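Local coordinates for protein AAA ATPase, central region (Enterococcus faecium, PDB 2QW6) that is the C-terminal, all-helical part of an AAA ATPase of the MgsA family, a module that probably serves oligomer assembly rather than nucleotide hydrolysis itself, at residues V17-Q22 against C50-V55; S28-A33 against L98-K103. All coordinates share one frame; numbering follows the deposited sequence.

In the fold
Contact 1 (17-22 with 50-55) sets helix 17-26 beside helix 46-59; contact 2 (28-33 with 98-103) ties the turn that follows helix 17-26, and the start of helix 30-43, to the C-terminal end of helix 88-100. Each is a joint with an apolar part and a polar part, and the domain thus offers two cases of one principle in a small all-helical bundle. Their centres lie about 13 Å apart. They meet through packing, with Phe21 CE1 3.3 Å from Ala33 O and Leu53 CD2 4.0 Å from Leu98 CD1, so that helix 17-26 touches helix 30-43 and helix 46-59 touches helix 88-100. The segments alternate along the chain.

Contact 1 of 2, residues V17-Q22 against C50-V55; sequences VISAFQ and CRRLMV
Helices 17-22 and 50-55 run in nearly the same direction, their short axes 29° apart and 10.8 Å from each other at closest approach, and Gln22 and Arg52 have the nearest CA atoms across the pair. At such a spacing side chains must bridge the gap, and Arg52 does most of this work. Its CG is anti to the backbone N, after which bends at chi2 and chi3 bring the guanidinium in beside Ile18 and Gln22. The aliphatic part of the arginine lies against Ile18, with Arg52 CG 3.8 Å from Ile18 CG1. Further out, one face of the guanidinium receives the isoleucine branches, Ile18 CG2 coming to 3.8 Å from Arg52 NH2. At its edge the guanidinium meets Gln22 OE1: Arg52 NH1 donates to this oxygen at 2.6 Å, a weak bond because it is strongly bent (127° at the hydrogen). The extended glutamine crosses the arginine at about a right angle, and the amide and guanidinium planes stand 63° apart. A separate apolar touch joins Phe21 CZ to Leu53 CD2 at 3.7 Å. Tyr36 of helix 30-43 packs on Phe21, while Leu91 and Leu98 of helix 88-100 pack on Leu53, so this pair belongs to the common core of the helical bundle. The chemistry is thus divided: hydrocarbon meets hydrocarbon between Phe21 and Leu53, whereas one partly exposed arginine spends its methylenes on Ile18, and its charge would be drawn to the oxygen of a neutral amide through a bond whose bent geometry suggests modest directional strength.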
loop_
_atom_site.group_PDB
_atom_site.type_symbol
_atom_site.label_atom_id
_atom_site.label_comp_id
_atom_site.label_asym_id
_atom_site.label_seq_id
_atom_site.Cartn_x
_atom_site.Cartn_y
_atom_site.Cartn_z
ATOM N N VAL D 17 11.404 27.052 -3.312
ATOM C CA VAL D 17 12.060 25.787 -3.650
ATOM C C VAL D 17 11.119 24.600 -3.924
ATOM O O VAL D 17 11.337 23.893 -4.908
ATOM C CB VAL D 17 13.327 25.475 -2.775
ATOM C CG1 VAL D 17 13.489 26.446 -1.638
ATOM C CG2 VAL D 17 13.388 24.031 -2.317
ATOM N N ILE D 18 10.035 24.448 -3.149
ATOM C CA ILE D 18 9.103 23.329 -3.312
ATOM C C ILE D 18 8.408 23.347 -4.704
ATOM O O ILE D 18 8.222 22.298 -5.343
ATOM C CB ILE D 18 8.104 23.162 -2.073
ATOM C CG1 ILE D 18 7.360 21.828 -2.122
ATOM C CG2 ILE D 18 7.059 24.271 -1.993
ATOM C CD1 ILE D 18 8.093 20.667 -1.435
ATOM N N SER D 19 8.069 24.525 -5.215
ATOM C CA SER D 19 7.576 24.578 -6.602
ATOM C C SER D 19 8.664 24.279 -7.635
ATOM O O SER D 19 8.388 23.642 -8.647
ATOM C CB SER D 19 6.949 25.922 -6.907
ATOM O OG SER D 19 5.969 26.200 -5.922
ATOM N N ALA D 20 9.894 24.731 -7.378
ATOM C CA ALA D 20 11.003 24.500 -8.303
ATOM C C ALA D 20 11.336 22.996 -8.296
ATOM O O ALA D 20 11.598 22.395 -9.354
ATOM C CB ALA D 20 12.202 25.343 -7.900
ATOM N N PHE D 21 11.295 22.395 -7.101
ATOM C CA PHE D 21 11.380 20.931 -6.919
ATOM C C PHE D 21 10.334 20.197 -7.784
ATOM O O PHE D 21 10.680 19.308 -8.574
ATOM C CB PHE D 21 11.191 20.625 -5.434
ATOM C CG PHE D 21 11.123 19.159 -5.084
ATOM C CD1 PHE D 21 12.223 18.317 -5.251
ATOM C CD2 PHE D 21 9.979 18.639 -4.493
ATOM C CE1 PHE D 21 12.167 16.977 -4.861
ATOM C CE2 PHE D 21 9.913 17.275 -4.089
ATOM C CZ PHE D 21 10.997 16.458 -4.264
ATOM N N GLN D 22 9.073 20.619 -7.671
ATOM C CA GLN D 22 8.003 20.094 -8.486
ATOM C C GLN D 22 8.277 20.198 -10.001
ATOM O O GLN D 22 8.152 19.210 -10.744
ATOM C CB GLN D 22 6.671 20.766 -8.133
ATOM C CG GLN D 22 5.506 20.197 -8.966
ATOM C CD GLN D 22 4.132 20.633 -8.472
ATOM O OE1 GLN D 22 4.004 21.667 -7.795
ATOM N NE2 GLN D 22 3.084 19.845 -8.816
ATOM N N CYS D 50 6.156 15.492 1.590
ATOM C CA CYS D 50 5.230 14.385 1.364
ATOM C C CYS D 50 3.981 14.768 0.614
ATOM O O CYS D 50 3.620 14.081 -0.310
ATOM C CB CYS D 50 4.872 13.734 2.690
ATOM S SG CYS D 50 6.321 12.963 3.390
ATOM N N ARG D 51 3.305 15.846 1.015
ATOM C CA ARG D 51 2.110 16.294 0.298
ATOM C C ARG D 51 2.410 16.543 -1.179
ATOM O O ARG D 51 1.662 16.096 -2.034
ATOM C CB ARG D 51 1.488 17.555 0.912
ATOM C CG ARG D 51 0.791 17.373 2.269
ATOM C CD ARG D 51 0.137 18.724 2.727
ATOM N NE ARG D 51 -0.693 19.331 1.661
ATOM C CZ ARG D 51 -2.025 19.214 1.591
ATOM N NH1 ARG D 51 -2.665 18.531 2.532
ATOM N NH2 ARG D 51 -2.715 19.780 0.590
ATOM N N ARG D 52 3.493 17.259 -1.469
ATOM C CA ARG D 52 3.860 17.607 -2.844
ATOM C C ARG D 52 4.199 16.390 -3.713
ATOM O O ARG D 52 3.803 16.303 -4.894
ATOM C CB ARG D 52 5.042 18.602 -2.842
ATOM C CG ARG D 52 5.141 19.443 -4.095
ATOM C CD ARG D 52 3.819 20.089 -4.462
ATOM N NE ARG D 52 3.605 21.350 -3.760
ATOM C CZ ARG D 52 3.865 22.564 -4.261
ATOM N NH1 ARG D 52 4.350 22.717 -5.492
ATOM N NH2 ARG D 52 3.631 23.639 -3.521
ATOM N N LEU D 53 4.931 15.444 -3.137
ATOM C CA LEU D 53 5.236 14.228 -3.882
ATOM C C LEU D 53 3.961 13.448 -4.218
ATOM O O LEU D 53 3.858 12.924 -5.319
ATOM C CB LEU D 53 6.255 13.346 -3.151
ATOM C CG LEU D 53 7.700 13.847 -3.176
ATOM C CD1 LEU D 53 8.555 12.915 -2.272
ATOM C CD2 LEU D 53 8.278 13.903 -4.623
ATOM N N MET D 54 2.972 13.398 -3.319
ATOM C CA MET D 54 1.729 12.690 -3.653
ATOM C C MET D 54 0.971 13.406 -4.769
ATOM O O MET D 54 0.443 12.762 -5.729
ATOM C CB MET D 54 0.860 12.409 -2.410
ATOM C CG MET D 54 1.321 11.141 -1.583
ATOM S SD MET D 54 0.414 10.826 -0.048
ATOM C CE MET D 54 0.414 12.443 0.687
ATOM N N VAL D 55 0.946 14.733 -4.692
ATOM C CA VAL D 55 0.292 15.522 -5.757
ATOM C C VAL D 55 1.033 15.299 -7.093
ATOM O O VAL D 55 0.406 14.968 -8.090
ATOM C CB VAL D 55 0.204 17.008 -5.407
ATOM C CG1 VAL D 55 -0.318 17.844 -6.622
ATOM C CG2 VAL D 55 -0.665 17.211 -4.174
#

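Contact 2 of 2, residues S28-A33 against L98-K103; sequences SDVDAA and LCLSPK
Two torsions prepare this meeting of helix ends: chi1 of Cys99 (-79°) sets SG beside its own backbone N, and chi1 of Ser28 (-49°) does the same for OG, while Lys103 bends at chi2 and then runs out straight to its ammonium. The motif on one side is a Schellman turn, in which Ser28, with positive phi, is the C' residue that ends helix 17-26 through bonds from Asp29 N to Ser24 O and from Ser28 N to Ile25 O. Asp29 then takes the N-cap position of helix 30-43, and the last turn of helix 88-100 rests on this corner of the bundle. Backbones come close here, the CA atoms of Ser28 and Cys99 being 4.2 Å apart, and a CA-H...O contact joins Ser28 CA to Cys99 O. Cys99, buried, carries the apolar part. Its CB meets Val30 CG2 at 3.6 Å, and its SG lies 3.9 Å from Ala33 CB, beside the first turn of the helix. The same Val30 CG2 also reaches Leu100 CD1 at 3.8 Å, the two side chains slanting past each other, so one methyl serves two residues of the opposing helix. The polar half is organised by Lys103, which folds back over the end of helix 88-100. Weak bonds run from its NZ to Ser101 O and to Ile25 O of helix 17-26. Across the contact Lys103 NZ donates to Ser28 OG at 3.1 Å, and within its own segment Lys103 NZ donates to Leu98 O at 2.8 Å, approaching in the carbonyl plane with a C=O...N angle of 147°.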
loop_
_atom_site.group_PDB
_atom_site.type_symbol
_atom_site.label_atom_id
_atom_site.label_comp_id
_atom_site.label_asym_id
_atom_site.label_seq_id
_atom_site.Cartn_x
_atom_site.Cartn_y
_atom_site.Cartn_z
ATOM N N SER D 28 11.672 15.863 -15.590
ATOM C CA SER D 28 12.465 14.608 -15.555
ATOM C C SER D 28 13.940 14.798 -15.229
ATOM O O SER D 28 14.787 13.978 -15.604
ATOM C CB SER D 28 12.327 13.786 -16.853
ATOM O OG SER D 28 10.968 13.611 -17.240
ATOM N N ASP D 29 14.236 15.864 -14.494
ATOM C CA ASP D 29 15.611 16.199 -14.148
ATOM C C ASP D 29 15.994 15.680 -12.764
ATOM O O ASP D 29 15.827 16.367 -11.765
ATOM C CB ASP D 29 15.799 17.711 -14.247
ATOM C CG ASP D 29 17.234 18.149 -14.008
ATOM O OD1 ASP D 29 18.134 17.298 -13.923
ATOM O OD2 ASP D 29 17.459 19.371 -13.896
ATOM N N VAL D 30 16.499 14.458 -12.729
ATOM C CA VAL D 30 17.012 13.830 -11.512
ATOM C C VAL D 30 17.936 14.716 -10.634
ATOM O O VAL D 30 17.690 14.880 -9.446
ATOM C CB VAL D 30 17.746 12.513 -11.883
ATOM C CG1 VAL D 30 18.487 11.921 -10.689
ATOM C CG2 VAL D 30 16.759 11.509 -12.466
ATOM N N ASP D 31 19.001 15.268 -11.212
ATOM C CA ASP D 31 19.995 16.044 -10.442
ATOM C C ASP D 31 19.402 17.271 -9.768
ATOM O O ASP D 31 19.669 17.515 -8.591
ATOM C CB ASP D 31 21.189 16.484 -11.321
ATOM C CG ASP D 31 21.976 15.313 -11.897
ATOM O OD1 ASP D 31 22.091 14.226 -11.237
ATOM O OD2 ASP D 31 22.490 15.493 -13.021
ATOM N N ALA D 32 18.630 18.055 -10.511
ATOM C CA ALA D 32 17.953 19.216 -9.929
ATOM C C ALA D 32 16.999 18.811 -8.818
ATOM O O ALA D 32 16.965 19.461 -7.795
ATOM C CB ALA D 32 17.197 20.025 -10.984
ATOM N N ALA D 33 16.230 17.745 -9.031
ATOM C CA ALA D 33 15.205 17.334 -8.066
ATOM C C ALA D 33 15.856 16.898 -6.772
ATOM O O ALA D 33 15.383 17.258 -5.721
ATOM C CB ALA D 33 14.350 16.229 -8.626
ATOM N N LEU D 98 9.970 8.960 -9.911
ATOM C CA LEU D 98 9.068 9.872 -10.596
ATOM C C LEU D 98 9.738 10.629 -11.737
ATOM O O LEU D 98 9.079 10.956 -12.737
ATOM C CB LEU D 98 8.426 10.865 -9.612
ATOM C CG LEU D 98 7.479 10.393 -8.479
ATOM C CD1 LEU D 98 7.050 11.573 -7.646
ATOM C CD2 LEU D 98 6.242 9.673 -9.007
ATOM N N CYS D 99 11.026 10.951 -11.575
ATOM C CA CYS D 99 11.803 11.632 -12.630
ATOM C C CYS D 99 11.892 10.785 -13.905
ATOM O O CYS D 99 11.566 11.258 -14.988
ATOM C CB CYS D 99 13.202 11.996 -12.140
ATOM S SG CYS D 99 13.225 13.458 -11.141
ATOM N N LEU D 100 12.302 9.531 -13.751
ATOM C CA LEU D 100 12.443 8.601 -14.872
ATOM C C LEU D 100 11.112 8.165 -15.486
ATOM O O LEU D 100 10.979 8.082 -16.705
ATOM C CB LEU D 100 13.238 7.373 -14.427
ATOM C CG LEU D 100 14.754 7.411 -14.649
ATOM C CD1 LEU D 100 15.346 8.807 -14.702
ATOM C CD2 LEU D 100 15.441 6.531 -13.594
ATOM N N SER D 101 10.135 7.895 -14.630
ATOM C CA SER D 101 8.817 7.471 -15.051
ATOM C C SER D 101 8.233 8.237 -16.257
ATOM O O SER D 101 8.428 9.456 -16.405
ATOM C CB SER D 101 7.852 7.533 -13.861
ATOM O OG SER D 101 6.514 7.543 -14.304
ATOM N N PRO D 102 7.535 7.503 -17.145
ATOM C CA PRO D 102 6.721 8.118 -18.189
ATOM C C PRO D 102 5.710 9.069 -17.568
ATOM O O PRO D 102 5.287 8.856 -16.412
ATOM C CB PRO D 102 5.982 6.925 -18.802
ATOM C CG PRO D 102 6.871 5.755 -18.538
ATOM C CD PRO D 102 7.530 6.025 -17.225
ATOM N N LYS D 103 5.323 10.088 -18.342
ATOM C CA LYS D 103 4.386 11.126 -17.910
ATOM C C LYS D 103 2.999 10.983 -18.568
ATOM O O LYS D 103 2.034 11.694 -18.221
ATOM C CB LYS D 103 4.993 12.510 -18.191
ATOM C CG LYS D 103 5.719 13.166 -16.982
ATOM C CD LYS D 103 7.130 12.656 -16.761
ATOM C CE LYS D 103 7.593 12.926 -15.343
ATOM N NZ LYS D 103 8.984 12.452 -15.154
#